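Long-range contacts in transcriptional activator PlcR protein (Bacillus thuringiensis, PDB 3U3W), which activates transcription of virulence genes in response to the quorum-sensing peptide PapR, binding DNA through a helix-turn-helix domain joined to a peptide-binding domain of tetratricopeptide-like repeats: residues Y69-K75 with K104-P109; V219-I223 with L238-R242; E158-N163 with L177-I181; I13-L19 with K55-P59. One frame throughout, in Å; residues are numbered along the deposited sequence. Where two conformers were deposited one is given.

Contact 1 of 4, residues Y69-K75 with K104-P109; sequences YSDIERK and KEEYHP
The rings of Y69 and H108 lie nearly flat on one another, an offset stack with planes 17° apart and centroids 4.2 Å from each other. The displacement carries CD2 of each ring over the rim of the other, Y69 CD2 to H108 CD2 being 3.4 Å. The stack extends beyond the rings: Y69 CB sits over the imidazole face in a CH-pi contact, 3.7 Å from the H108 centroid, while H108 CA lies over the tyrosine. At the phenol end, Y69 OH comes within 3.5 Å of P109 CD, and the Y107 ring meets Y69 CE1 obliquely.

The contact lies where the chain passes from the DNA-binding part into the helical C-terminal part, joining the start of helix 72-87 to the loop between helices 91-102 and 109-125; H108 occupies the N-cap position of the latter helix.

K75 approaches the imidazole at its edge. Extended beyond CG, the lysine brings NZ close to the ring plane, where it donates to H108 ND1 over 2.9 Å; the same NZ donates to S70 O, also at 2.9 Å. Two acceptors thus grip the ammonium group, and stack and bond together limit rotation of the histidine ring. Accepting from a lysine is consistent with an ND1 that carries no proton.

Farther along is a charged fringe. Within its own segment, R74 NE forms a salt bridge with D71 OD2, met from above the carboxylate plane. E101 bridges both R74 and K104, which probably offsets the closeness of R74 NH1 and K104 NZ. E106 lies near R74 and K75, beyond salt-bridge distance.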
loop_
_atom_site.group_PDB
_atom_site.type_symbol
_atom_site.label_atom_id
_atom_site.label_comp_id
_atom_site.label_asym_id
_atom_site.label_seq_id
_atom_site.Cartn_x
_atom_site.Cartn_y
_atom_site.Cartn_z
ATOM N N TYR A 69 13.169 16.961 -10.784
ATOM C CA TYR A 69 12.381 18.105 -10.325
ATOM C C TYR A 69 12.493 18.335 -8.816
ATOM O O TYR A 69 12.849 17.432 -8.050
ATOM C CB TYR A 69 10.917 17.983 -10.779
ATOM C CG TYR A 69 10.784 17.679 -12.262
ATOM C CD1 TYR A 69 10.894 18.690 -13.212
ATOM C CD2 TYR A 69 10.569 16.376 -12.710
ATOM C CE1 TYR A 69 10.790 18.416 -14.577
ATOM C CE2 TYR A 69 10.460 16.094 -14.069
ATOM C CZ TYR A 69 10.575 17.120 -14.997
ATOM O OH TYR A 69 10.466 16.849 -16.345
ATOM N N SER A 70 12.189 19.563 -8.408
ATOM C CA SER A 70 12.424 20.014 -7.044
ATOM C C SER A 70 11.197 19.874 -6.150
ATOM O O SER A 70 10.079 19.659 -6.635
ATOM C CB SER A 70 12.874 21.477 -7.055
ATOM O OG SER A 70 14.051 21.645 -7.827
ATOM N N ASP A 71 11.427 19.987 -4.841
ATOM C CA ASP A 71 10.351 20.148 -3.872
ATOM C C ASP A 71 9.483 18.884 -3.761
ATOM O O ASP A 71 8.283 18.951 -3.484
ATOM C CB ASP A 71 9.516 21.374 -4.258
ATOM C CG ASP A 71 9.005 22.135 -3.059
ATOM O OD1 ASP A 71 9.395 21.795 -1.918
ATOM O OD2 ASP A 71 8.216 23.081 -3.263
ATOM N N ILE A 72 10.122 17.734 -3.957
ATOM C CA ILE A 72 9.445 16.445 -4.057
ATOM C C ILE A 72 8.676 16.021 -2.799
ATOM O O ILE A 72 7.625 15.397 -2.896
ATOM C CB ILE A 72 10.437 15.323 -4.469
ATOM C CG1 ILE A 72 11.000 15.578 -5.880
ATOM C CG2 ILE A 72 9.774 13.954 -4.379
ATOM C CD1 ILE A 72 9.953 15.544 -7.020
ATOM N N GLU A 73 9.192 16.338 -1.621
ATOM C CA GLU A 73 8.504 15.947 -0.394
ATOM C C GLU A 73 7.205 16.724 -0.257
ATOM O O GLU A 73 6.166 16.154 0.055
ATOM C CB GLU A 73 9.391 16.158 0.839
ATOM C CG GLU A 73 8.680 15.945 2.179
ATOM C CD GLU A 73 8.171 14.519 2.368
ATOM O OE1 GLU A 73 8.651 13.608 1.656
ATOM O OE2 GLU A 73 7.288 14.310 3.232
ATOM N N ARG A 74 7.265 18.023 -0.503
ATOM C CA ARG A 74 6.079 18.853 -0.413
ATOM C C ARG A 74 5.043 18.415 -1.471
ATOM O O ARG A 74 3.848 18.302 -1.185
ATOM C CB ARG A 74 6.452 20.337 -0.557
ATOM C CG ARG A 74 5.254 21.282 -0.525
ATOM C CD ARG A 74 5.629 22.708 -0.927
ATOM N NE ARG A 74 5.868 22.864 -2.364
ATOM C CZ ARG A 74 4.914 23.088 -3.266
ATOM N NH1 ARG A 74 3.641 23.166 -2.886
ATOM N NH2 ARG A 74 5.233 23.229 -4.551
ATOM N N LYS A 75 5.505 18.147 -2.688
ATOM C CA LYS A 75 4.584 17.722 -3.737
ATOM C C LYS A 75 3.842 16.436 -3.359
ATOM O O LYS A 75 2.647 16.296 -3.614
ATOM C CB LYS A 75 5.302 17.607 -5.085
ATOM C CG LYS A 75 5.735 18.970 -5.643
ATOM C CD LYS A 75 6.407 18.859 -6.992
ATOM C CE LYS A 75 6.976 20.199 -7.437
ATOM N NZ LYS A 75 7.919 20.031 -8.584
ATOM N N LYS A 104 1.335 28.898 -9.715
ATOM C CA LYS A 104 2.787 28.999 -9.555
ATOM C C LYS A 104 3.509 28.684 -10.867
ATOM O O LYS A 104 4.688 28.994 -11.020
ATOM C CB LYS A 104 3.299 28.070 -8.456
ATOM C CG LYS A 104 2.756 28.365 -7.065
ATOM C CD LYS A 104 3.375 27.408 -6.039
ATOM C CE LYS A 104 2.650 27.467 -4.692
ATOM N NZ LYS A 104 3.115 26.407 -3.738
ATOM N N GLU A 105 2.803 28.060 -11.806
ATOM C CA GLU A 105 3.343 27.818 -13.139
ATOM C C GLU A 105 4.687 27.074 -13.164
ATOM O O GLU A 105 5.474 27.255 -14.092
ATOM C CB GLU A 105 3.490 29.147 -13.881
ATOM C CG GLU A 105 2.205 29.947 -13.971
ATOM C CD GLU A 105 1.174 29.268 -14.846
ATOM O OE1 GLU A 105 1.582 28.480 -15.728
ATOM O OE2 GLU A 105 -0.037 29.517 -14.645
ATOM N N GLU A 106 4.948 26.243 -12.158
ATOM C CA GLU A 106 6.184 25.461 -12.117
ATOM C C GLU A 106 6.193 24.359 -13.177
ATOM O O GLU A 106 5.153 23.787 -13.501
ATOM C CB GLU A 106 6.405 24.857 -10.723
ATOM C CG GLU A 106 6.427 25.894 -9.590
ATOM C CD GLU A 106 6.801 25.304 -8.231
ATOM O OE1 GLU A 106 7.156 24.103 -8.173
ATOM O OE2 GLU A 106 6.742 26.050 -7.224
ATOM N N TYR A 107 7.373 24.071 -13.720
ATOM C CA TYR A 107 7.515 23.016 -14.718
ATOM C C TYR A 107 7.784 21.656 -14.074
ATOM O O TYR A 107 8.816 21.447 -13.430
ATOM C CB TYR A 107 8.621 23.344 -15.725
ATOM C CG TYR A 107 8.726 22.330 -16.851
ATOM C CD1 TYR A 107 7.727 22.235 -17.814
ATOM C CD2 TYR A 107 9.818 21.471 -16.955
ATOM C CE1 TYR A 107 7.807 21.316 -18.850
ATOM C CE2 TYR A 107 9.907 20.547 -17.997
ATOM C CZ TYR A 107 8.894 20.478 -18.939
ATOM O OH TYR A 107 8.954 19.573 -19.975
ATOM N N HIS A 108 6.840 20.741 -14.264
ATOM C CA HIS A 108 6.943 19.380 -13.766
ATOM C C HIS A 108 5.772 18.600 -14.341
ATOM O O HIS A 108 4.746 18.444 -13.681
ATOM C CB HIS A 108 6.897 19.356 -12.235
ATOM C CG HIS A 108 7.153 18.002 -11.652
ATOM N ND1 HIS A 108 7.375 17.799 -10.307
ATOM C CD2 HIS A 108 7.228 16.780 -12.237
ATOM C CE1 HIS A 108 7.571 16.510 -10.087
ATOM N NE2 HIS A 108 7.490 15.870 -11.242
ATOM N N PRO A 109 5.920 18.114 -15.581
ATOM C CA PRO A 109 4.769 17.631 -16.361
ATOM C C PRO A 109 3.841 16.683 -15.590
ATOM O O PRO A 109 2.629 16.924 -15.595
ATOM C CB PRO A 109 5.417 16.920 -17.557
ATOM C CG PRO A 109 6.738 17.614 -17.722
ATOM C CD PRO A 109 7.189 17.981 -16.316
#

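Contact 2 of 4, residues V219-I223 with L238-R242; sequences VNKAI and LYYQR
Helix segments 219-223 and 238-242 run antiparallel, their axes 9.6 Å apart at closest approach and crossing at -155°, with V219 and L238 the nearest pair of CA atoms. V219 spreads its two methyls over the neighbouring helix: CG1, anti to the backbone N (chi1 167°), reaches R242 CB at 3.4 Å, and CG2 packs against Q241 CG. I223 and L238 run alongside one another, pointing opposite ways, I223 CG1 to L238 CB being 3.6 Å, while both methyls of L238 rest on A222 CB.

The tip of I223 is shared by two flat groups. Its CD1 lies over the rim of one Y239 ring face, a CH-pi contact with 4.1 Å to the centroid, and also covers a face of the R242 guanidinium. Bends at chi2 and chi3 swing the R242 guanidinium across so that its edge meets N220 OD1. The bond from R242 NE to N220 OD1, 2.9 Å long, lies in the carbonyl plane; R242 NH2 adds a weak second bond to the same oxygen. A water donates to N220 O and weakly accepts from R242 NH2, extending the polar border.

Helix 192-208 touches V219, L238 and Q241, and helix 253-269 touches Y239 and R242. Antiparallel helices layered in succession are characteristic of tetratricopeptide-like repeat domains, such as the RNPP C-terminal domain here.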
loop_
_atom_site.group_PDB
_atom_site.type_symbol
_atom_site.label_atom_id
_atom_site.label_comp_id
_atom_site.label_asym_id
_atom_site.label_seq_id
_atom_site.Cartn_x
_atom_site.Cartn_y
_atom_site.Cartn_z
ATOM N N VAL A 219 -19.838 -5.979 -7.874
ATOM C CA VAL A 219 -19.879 -5.584 -6.464
ATOM C C VAL A 219 -19.261 -6.649 -5.549
ATOM O O VAL A 219 -18.376 -6.348 -4.735
ATOM C CB VAL A 219 -21.319 -5.272 -5.980
ATOM C CG1 VAL A 219 -21.366 -5.175 -4.461
ATOM C CG2 VAL A 219 -21.801 -3.993 -6.577
ATOM N N ASN A 220 -19.708 -7.892 -5.705
ATOM C CA ASN A 220 -19.206 -8.998 -4.885
ATOM C C ASN A 220 -17.741 -9.308 -5.130
ATOM O O ASN A 220 -17.004 -9.641 -4.197
ATOM C CB ASN A 220 -20.048 -10.255 -5.087
ATOM C CG ASN A 220 -21.407 -10.154 -4.423
ATOM O OD1 ASN A 220 -21.585 -9.414 -3.452
ATOM N ND2 ASN A 220 -22.371 -10.889 -4.949
ATOM N N LYS A 221 -17.327 -9.201 -6.386
ATOM C CA LYS A 221 -15.924 -9.326 -6.729
ATOM C C LYS A 221 -15.116 -8.247 -5.980
ATOM O O LYS A 221 -14.085 -8.535 -5.379
ATOM C CB LYS A 221 -15.730 -9.185 -8.241
ATOM C CG LYS A 221 -14.382 -9.652 -8.740
ATOM C CD LYS A 221 -14.502 -10.989 -9.454
ATOM C CE LYS A 221 -15.272 -12.014 -8.606
ATOM N NZ LYS A 221 -15.009 -13.435 -9.020
ATOM N N ALA A 222 -15.599 -7.007 -6.000
ATOM C CA ALA A 222 -14.864 -5.915 -5.381
ATOM C C ALA A 222 -14.836 -6.040 -3.831
ATOM O O ALA A 222 -13.807 -5.821 -3.213
ATOM C CB ALA A 222 -15.392 -4.555 -5.860
ATOM N N ILE A 223 -15.949 -6.441 -3.230
ATOM C CA ILE A 223 -15.999 -6.767 -1.804
ATOM C C ILE A 223 -14.996 -7.854 -1.418
ATOM O O ILE A 223 -14.327 -7.743 -0.390
ATOM C CB ILE A 223 -17.427 -7.199 -1.377
ATOM C CG1 ILE A 223 -18.403 -6.028 -1.592
ATOM C CG2 ILE A 223 -17.434 -7.755 0.065
ATOM C CD1 ILE A 223 -19.795 -6.214 -0.969
ATOM N N LEU A 238 -19.774 -0.300 -1.345
ATOM C CA LEU A 238 -19.986 -1.599 -1.985
ATOM C C LEU A 238 -21.157 -2.361 -1.370
ATOM O O LEU A 238 -22.022 -2.833 -2.090
ATOM C CB LEU A 238 -18.704 -2.439 -1.935
ATOM C CG LEU A 238 -17.652 -1.943 -2.946
ATOM C CD1 LEU A 238 -16.267 -2.545 -2.710
ATOM C CD2 LEU A 238 -18.131 -2.192 -4.383
ATOM N N TYR A 239 -21.193 -2.465 -0.045
ATOM C CA TYR A 239 -22.346 -3.041 0.629
ATOM C C TYR A 239 -23.640 -2.329 0.300
ATOM O O TYR A 239 -24.673 -2.968 0.185
ATOM C CB TYR A 239 -22.159 -3.068 2.143
ATOM C CG TYR A 239 -21.262 -4.187 2.565
ATOM C CD1 TYR A 239 -21.593 -5.506 2.290
ATOM C CD2 TYR A 239 -20.064 -3.928 3.202
ATOM C CE1 TYR A 239 -20.758 -6.543 2.654
ATOM C CE2 TYR A 239 -19.224 -4.947 3.568
ATOM C CZ TYR A 239 -19.577 -6.255 3.295
ATOM O OH TYR A 239 -18.722 -7.262 3.674
ATOM N N TYR A 240 -23.579 -1.007 0.180
ATOM C CA TYR A 240 -24.752 -0.229 -0.165
ATOM C C TYR A 240 -25.185 -0.643 -1.581
ATOM O O TYR A 240 -26.333 -1.043 -1.809
ATOM C CB TYR A 240 -24.448 1.281 -0.073
ATOM C CG TYR A 240 -25.602 2.154 -0.524
ATOM C CD1 TYR A 240 -26.587 2.559 0.375
ATOM C CD2 TYR A 240 -25.721 2.557 -1.857
ATOM C CE1 TYR A 240 -27.659 3.344 -0.043
ATOM C CE2 TYR A 240 -26.787 3.351 -2.277
ATOM C CZ TYR A 240 -27.747 3.734 -1.371
ATOM O OH TYR A 240 -28.796 4.506 -1.787
ATOM N N GLN A 241 -24.250 -0.571 -2.521
ATOM C CA GLN A 241 -24.515 -1.001 -3.881
ATOM C C GLN A 241 -25.063 -2.428 -3.966
ATOM O O GLN A 241 -25.916 -2.724 -4.803
ATOM C CB GLN A 241 -23.262 -0.894 -4.735
ATOM C CG GLN A 241 -23.575 -1.032 -6.193
ATOM C CD GLN A 241 -24.595 -0.006 -6.604
ATOM O OE1 GLN A 241 -24.423 1.189 -6.349
ATOM N NE2 GLN A 241 -25.686 -0.460 -7.202
ATOM N N ARG A 242 -24.570 -3.313 -3.108
ATOM C CA ARG A 242 -25.000 -4.697 -3.142
ATOM C C ARG A 242 -26.424 -4.796 -2.605
ATOM O O ARG A 242 -27.239 -5.546 -3.132
ATOM C CB ARG A 242 -24.016 -5.616 -2.411
ATOM C CG ARG A 242 -24.525 -6.271 -1.146
ATOM C CD ARG A 242 -24.492 -7.804 -1.194
ATOM N NE ARG A 242 -23.155 -8.401 -1.227
ATOM C CZ ARG A 242 -22.530 -8.933 -0.173
ATOM N NH1 ARG A 242 -23.126 -8.921 1.011
ATOM N NH2 ARG A 242 -21.304 -9.474 -0.295
HETATM O O HOH W 1 -18.748 -10.863 -1.958
#

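Contact 3 of 4, residues E158-N163 with L177-I181; sequences ENAIAN and LFEQI
A162 CB rests over one face of the F178 ring, 3.6 Å from its centroid and displaced toward the rim, in a CH-pi contact. The ring edge faces two asparagines: N163 OD1 is 3.2 Å from F178 CZ, and N159 OD1 is 3.6 Å from F178 CE1, both oxygens close to the ring plane. L177 sits alongside, with CG on A162 CB; its CD2 touches both I161 CG2 and the carbonyl O of E158, 3.4 Å from the latter. At the other end, I181 CD1 packs on the backbone of E158 and N159.

Antiparallel helices set these groups: the axes of 158-163 and 177-181 lie 9.5 Å apart, with A162 and L177 the closest CA pair. Farther out, Q184 NE2 donates to E158 OE2. The ND2 atoms of N159 and N163 turn to the bound peptide.

The chemistry thus divides within single side chains. Both carboxamide oxygens lie at the C-H edge of F178, N159 OD1 also accepting from N201 of helix 192-208, while the nitrogens donate to the peptide backbone, N163 only weakly, which would link the packing of the two helices to the peptide-binding site.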
loop_
_atom_site.group_PDB
_atom_site.type_symbol
_atom_site.label_atom_id
_atom_site.label_comp_id
_atom_site.label_asym_id
_atom_site.label_seq_id
_atom_site.Cartn_x
_atom_site.Cartn_y
_atom_site.Cartn_z
ATOM N N GLU A 158 -8.602 8.017 -17.127
ATOM C CA GLU A 158 -9.608 7.236 -17.834
ATOM C C GLU A 158 -10.808 6.892 -16.965
ATOM O O GLU A 158 -11.944 6.854 -17.452
ATOM C CB GLU A 158 -8.992 5.978 -18.439
ATOM C CG GLU A 158 -8.141 6.283 -19.662
ATOM C CD GLU A 158 -7.260 5.119 -20.057
ATOM O OE1 GLU A 158 -6.089 5.344 -20.436
ATOM O OE2 GLU A 158 -7.738 3.974 -19.989
ATOM N N ASN A 159 -10.562 6.648 -15.679
ATOM C CA ASN A 159 -11.639 6.316 -14.773
ATOM C C ASN A 159 -12.553 7.518 -14.607
ATOM O O ASN A 159 -13.765 7.376 -14.684
ATOM C CB ASN A 159 -11.117 5.805 -13.417
ATOM C CG ASN A 159 -12.229 5.687 -12.366
ATOM O OD1 ASN A 159 -12.989 4.717 -12.323
ATOM N ND2 ASN A 159 -12.344 6.692 -11.543
ATOM N N ALA A 160 -11.982 8.702 -14.392
ATOM C CA ALA A 160 -12.781 9.946 -14.374
ATOM C C ALA A 160 -13.608 10.135 -15.665
ATOM O O ALA A 160 -14.811 10.370 -15.614
ATOM C CB ALA A 160 -11.893 11.174 -14.114
ATOM N N ILE A 161 -12.960 10.000 -16.817
ATOM C CA ILE A 161 -13.669 10.062 -18.082
ATOM C C ILE A 161 -14.847 9.077 -18.120
ATOM O O ILE A 161 -15.957 9.444 -18.494
ATOM C CB ILE A 161 -12.722 9.810 -19.270
ATOM C CG1 ILE A 161 -11.745 10.982 -19.432
ATOM C CG2 ILE A 161 -13.527 9.592 -20.540
ATOM C CD1 ILE A 161 -10.584 10.722 -20.400
ATOM N N ALA A 162 -14.611 7.830 -17.711
ATOM C CA ALA A 162 -15.668 6.816 -17.730
ATOM C C ALA A 162 -16.836 7.140 -16.777
ATOM O O ALA A 162 -17.998 6.880 -17.099
ATOM C CB ALA A 162 -15.087 5.451 -17.418
ATOM N N ASN A 163 -16.515 7.702 -15.609
ATOM C CA ASN A 163 -17.519 8.144 -14.644
ATOM C C ASN A 163 -18.426 9.217 -15.222
ATOM O O ASN A 163 -19.613 9.262 -14.933
ATOM C CB ASN A 163 -16.854 8.737 -13.387
ATOM C CG ASN A 163 -16.278 7.672 -12.452
ATOM O OD1 ASN A 163 -16.551 6.486 -12.594
ATOM N ND2 ASN A 163 -15.489 8.107 -11.481
ATOM N N LEU A 177 -15.487 1.730 -21.399
ATOM C CA LEU A 177 -14.253 2.326 -20.906
ATOM C C LEU A 177 -13.807 1.669 -19.590
ATOM O O LEU A 177 -12.620 1.406 -19.389
ATOM C CB LEU A 177 -14.365 3.850 -20.783
ATOM C CG LEU A 177 -13.069 4.541 -20.325
ATOM C CD1 LEU A 177 -11.810 3.942 -20.978
ATOM C CD2 LEU A 177 -13.105 6.061 -20.534
ATOM N N PHE A 178 -14.760 1.371 -18.714
ATOM C CA PHE A 178 -14.458 0.609 -17.506
ATOM C C PHE A 178 -13.825 -0.744 -17.833
ATOM O O PHE A 178 -12.794 -1.119 -17.252
ATOM C CB PHE A 178 -15.712 0.419 -16.650
ATOM C CG PHE A 178 -16.146 1.672 -15.962
ATOM C CD1 PHE A 178 -15.225 2.424 -15.220
ATOM C CD2 PHE A 178 -17.451 2.125 -16.064
ATOM C CE1 PHE A 178 -15.602 3.607 -14.595
ATOM C CE2 PHE A 178 -17.837 3.302 -15.435
ATOM C CZ PHE A 178 -16.903 4.043 -14.695
ATOM N N GLU A 179 -14.435 -1.475 -18.764
ATOM C CA GLU A 179 -13.879 -2.754 -19.182
ATOM C C GLU A 179 -12.460 -2.593 -19.730
ATOM O O GLU A 179 -11.608 -3.420 -19.450
ATOM C CB GLU A 179 -14.777 -3.444 -20.202
ATOM C CG GLU A 179 -16.139 -3.849 -19.658
ATOM C CD GLU A 179 -16.974 -4.568 -20.706
ATOM O OE1 GLU A 179 -16.573 -4.553 -21.888
ATOM O OE2 GLU A 179 -18.017 -5.157 -20.347
ATOM N N GLN A 180 -12.194 -1.540 -20.497
ATOM C CA GLN A 180 -10.831 -1.323 -20.997
ATOM C C GLN A 180 -9.837 -1.093 -19.867
ATOM O O GLN A 180 -8.702 -1.555 -19.952
ATOM C CB GLN A 180 -10.748 -0.125 -21.933
ATOM C CG GLN A 180 -11.053 -0.364 -23.389
ATOM C CD GLN A 180 -11.155 0.960 -24.137
ATOM O OE1 GLN A 180 -12.202 1.283 -24.709
ATOM N NE2 GLN A 180 -10.075 1.752 -24.104
ATOM N N ILE A 181 -10.250 -0.349 -18.837
ATOM C CA ILE A 181 -9.380 -0.078 -17.680
ATOM C C ILE A 181 -9.031 -1.354 -16.914
ATOM O O ILE A 181 -7.862 -1.602 -16.601
ATOM C CB ILE A 181 -9.977 0.988 -16.706
ATOM C CG1 ILE A 181 -10.125 2.335 -17.409
ATOM C CG2 ILE A 181 -9.101 1.138 -15.456
ATOM C CD1 ILE A 181 -11.175 3.241 -16.804
#

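Contact 4 of 4, residues I13-L19 with K55-P59; sequences IRVLRGL and KLQIP
R17 reaches across to the carbonyl O of L56, at the C-terminal turn of helix 46-56, from the end of the first helix of the helix-turn-helix domain. Its course can be followed outward. CB starts toward the other segment; CG passes L56 CD2 at 4.4 Å; a bend at chi2 (-82°) then turns the chain and brings NE to the backbone. There NE donates to L56 O over 3.1 Å, at an N-H...O angle of 146°; it stands well out of the plane of the L56 carbonyl, so the bond misses the usual in-plane approach. CZ, between the two donors, faces the same L56 O. NH2 makes a weaker bond to that oxygen and also comes within 4.0 Å of I58 CD1. Both helices finish in a Schellman motif, at G18 and Q57, so the arginine binds at one such terminus while its own backbone lies at the other.

The rest of the contact is largely apolar. I13 and I58 meet tip to tip, CD1 to CD1 at 3.8 Å, and L56 CD2 lies against R14 CA. L19 comes close to K55 and L56 through CD2. Around this core, L188 of the second subunit packs on R17 and Q57. R14 NE pairs with E38, and R14 NH2 forms a salt bridge with a DNA phosphate as well as donating to L19 O over 3.1 Å, the oxygen lying near the guanidinium plane.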
loop_
_atom_site.group_PDB
_atom_site.type_symbol
_atom_site.label_atom_id
_atom_site.label_comp_id
_atom_site.label_asym_id
_atom_site.label_seq_id
_atom_site.Cartn_x
_atom_site.Cartn_y
_atom_site.Cartn_z
ATOM N N ILE A 13 21.035 12.445 3.842
ATOM C CA ILE A 13 20.584 11.237 4.527
ATOM C C ILE A 13 21.740 10.474 5.189
ATOM O O ILE A 13 21.553 9.830 6.223
ATOM C CB ILE A 13 19.789 10.302 3.574
ATOM C CG1 ILE A 13 18.624 11.056 2.941
ATOM C CG2 ILE A 13 19.275 9.084 4.319
ATOM C CD1 ILE A 13 17.901 10.277 1.881
ATOM N N ARG A 14 22.931 10.551 4.596
ATOM C CA ARG A 14 24.118 9.947 5.201
ATOM C C ARG A 14 24.514 10.653 6.491
ATOM O O ARG A 14 24.886 10.001 7.457
ATOM C CB ARG A 14 25.315 9.949 4.241
ATOM C CG ARG A 14 26.627 9.580 4.938
ATOM C CD ARG A 14 27.833 9.587 4.011
ATOM N NE ARG A 14 28.094 10.895 3.415
ATOM C CZ ARG A 14 28.631 11.930 4.058
ATOM N NH1 ARG A 14 28.835 13.077 3.411
ATOM N NH2 ARG A 14 28.960 11.826 5.343
ATOM N N VAL A 15 24.454 11.985 6.496
ATOM C CA VAL A 15 24.772 12.752 7.696
ATOM C C VAL A 15 23.716 12.466 8.758
ATOM O O VAL A 15 24.024 12.261 9.931
ATOM C CB VAL A 15 24.826 14.277 7.413
ATOM C CG1 VAL A 15 25.064 15.054 8.701
ATOM C CG2 VAL A 15 25.905 14.599 6.393
ATOM N N LEU A 16 22.461 12.442 8.320
ATOM C CA LEU A 16 21.331 12.148 9.190
ATOM C C LEU A 16 21.463 10.771 9.844
ATOM O O LEU A 16 20.886 10.517 10.901
ATOM C CB LEU A 16 20.043 12.209 8.374
ATOM C CG LEU A 16 18.726 12.463 9.097
ATOM C CD1 LEU A 16 18.698 13.865 9.691
ATOM C CD2 LEU A 16 17.585 12.280 8.116
ATOM N N ARG A 17 22.219 9.884 9.202
ATOM C CA ARG A 17 22.416 8.534 9.717
ATOM C C ARG A 17 23.725 8.410 10.476
ATOM O O ARG A 17 24.037 7.346 11.010
ATOM C CB ARG A 17 22.387 7.511 8.581
ATOM C CG ARG A 17 21.048 7.387 7.881
ATOM C CD ARG A 17 20.062 6.492 8.634
ATOM N NE ARG A 17 18.874 6.238 7.821
ATOM C CZ ARG A 17 17.775 6.989 7.844
ATOM N NH1 ARG A 17 17.702 8.040 8.656
ATOM N NH2 ARG A 17 16.747 6.685 7.059
ATOM N N GLY A 18 24.498 9.493 10.506
ATOM C CA GLY A 18 25.738 9.533 11.268
ATOM C C GLY A 18 26.953 8.864 10.636
ATOM O O GLY A 18 28.041 8.881 11.213
ATOM N N LEU A 19 26.766 8.281 9.456
ATOM C CA LEU A 19 27.847 7.660 8.695
ATOM C C LEU A 19 28.726 8.674 7.964
ATOM O O LEU A 19 28.260 9.736 7.551
ATOM C CB LEU A 19 27.258 6.715 7.653
ATOM C CG LEU A 19 26.729 5.369 8.134
ATOM C CD1 LEU A 19 26.003 5.518 9.457
ATOM C CD2 LEU A 19 25.830 4.758 7.069
ATOM N N LYS A 55 21.942 0.429 2.586
ATOM C CA LYS A 55 22.622 0.838 3.809
ATOM C C LYS A 55 21.933 2.028 4.489
ATOM O O LYS A 55 21.898 2.116 5.717
ATOM C CB LYS A 55 24.107 1.138 3.548
ATOM C CG LYS A 55 24.949 1.155 4.832
ATOM C CD LYS A 55 26.449 1.169 4.558
ATOM C CE LYS A 55 26.902 -0.060 3.782
ATOM N NZ LYS A 55 28.383 -0.061 3.577
ATOM N N LEU A 56 21.378 2.937 3.689
ATOM C CA LEU A 56 20.716 4.122 4.226
ATOM C C LEU A 56 19.241 3.854 4.533
ATOM O O LEU A 56 18.553 4.704 5.097
ATOM C CB LEU A 56 20.841 5.300 3.261
ATOM C CG LEU A 56 22.230 5.815 2.881
ATOM C CD1 LEU A 56 22.121 6.854 1.776
ATOM C CD2 LEU A 56 22.940 6.394 4.076
ATOM N N GLN A 57 18.764 2.667 4.169
ATOM C CA GLN A 57 17.368 2.287 4.390
ATOM C C GLN A 57 16.423 3.256 3.696
ATOM O O GLN A 57 15.555 3.851 4.319
ATOM C CB GLN A 57 17.045 2.186 5.885
ATOM C CG GLN A 57 17.867 1.114 6.625
ATOM C CD GLN A 57 17.556 1.031 8.125
ATOM O OE1 GLN A 57 18.236 1.649 8.948
ATOM N NE2 GLN A 57 16.528 0.260 8.478
ATOM N N ILE A 58 16.607 3.415 2.395
ATOM C CA ILE A 58 15.768 4.306 1.610
ATOM C C ILE A 58 15.231 3.550 0.403
ATOM O O ILE A 58 16.010 2.963 -0.350
ATOM C CB ILE A 58 16.569 5.526 1.124
ATOM C CG1 ILE A 58 17.147 6.305 2.315
ATOM C CG2 ILE A 58 15.716 6.391 0.190
ATOM C CD1 ILE A 58 16.137 7.167 3.086
ATOM N N PRO A 59 13.896 3.536 0.228
ATOM C CA PRO A 59 13.302 2.964 -0.984
ATOM C C PRO A 59 13.979 3.580 -2.196
ATOM O O PRO A 59 14.148 4.801 -2.279
ATOM C CB PRO A 59 11.839 3.409 -0.910
ATOM C CG PRO A 59 11.588 3.609 0.535
ATOM C CD PRO A 59 12.880 4.105 1.127
#

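Contacts 2 and 3 are buried and alike: each pairs consecutive antiparallel helices of the C-terminal repeat domain, and each touches helix 192-208. They differ at their borders, where contact 2 has an arginine-asparagine bond and a water, and contact 3 turns its asparagines to the bound signalling peptide. Contact 1 is a surface contact, joining loop to helix start through a ring stack and a lysine-histidine hydrogen bond. Contact 4 is partly buried, holds two helix ends of the DNA-binding domain by arginine-to-carbonyl bonds, and lies about 3 Å, nearest atom, from the DNA. Contacts 2 and 4 fall on opposite sides of the chain's centre, their centres 44 Å apart.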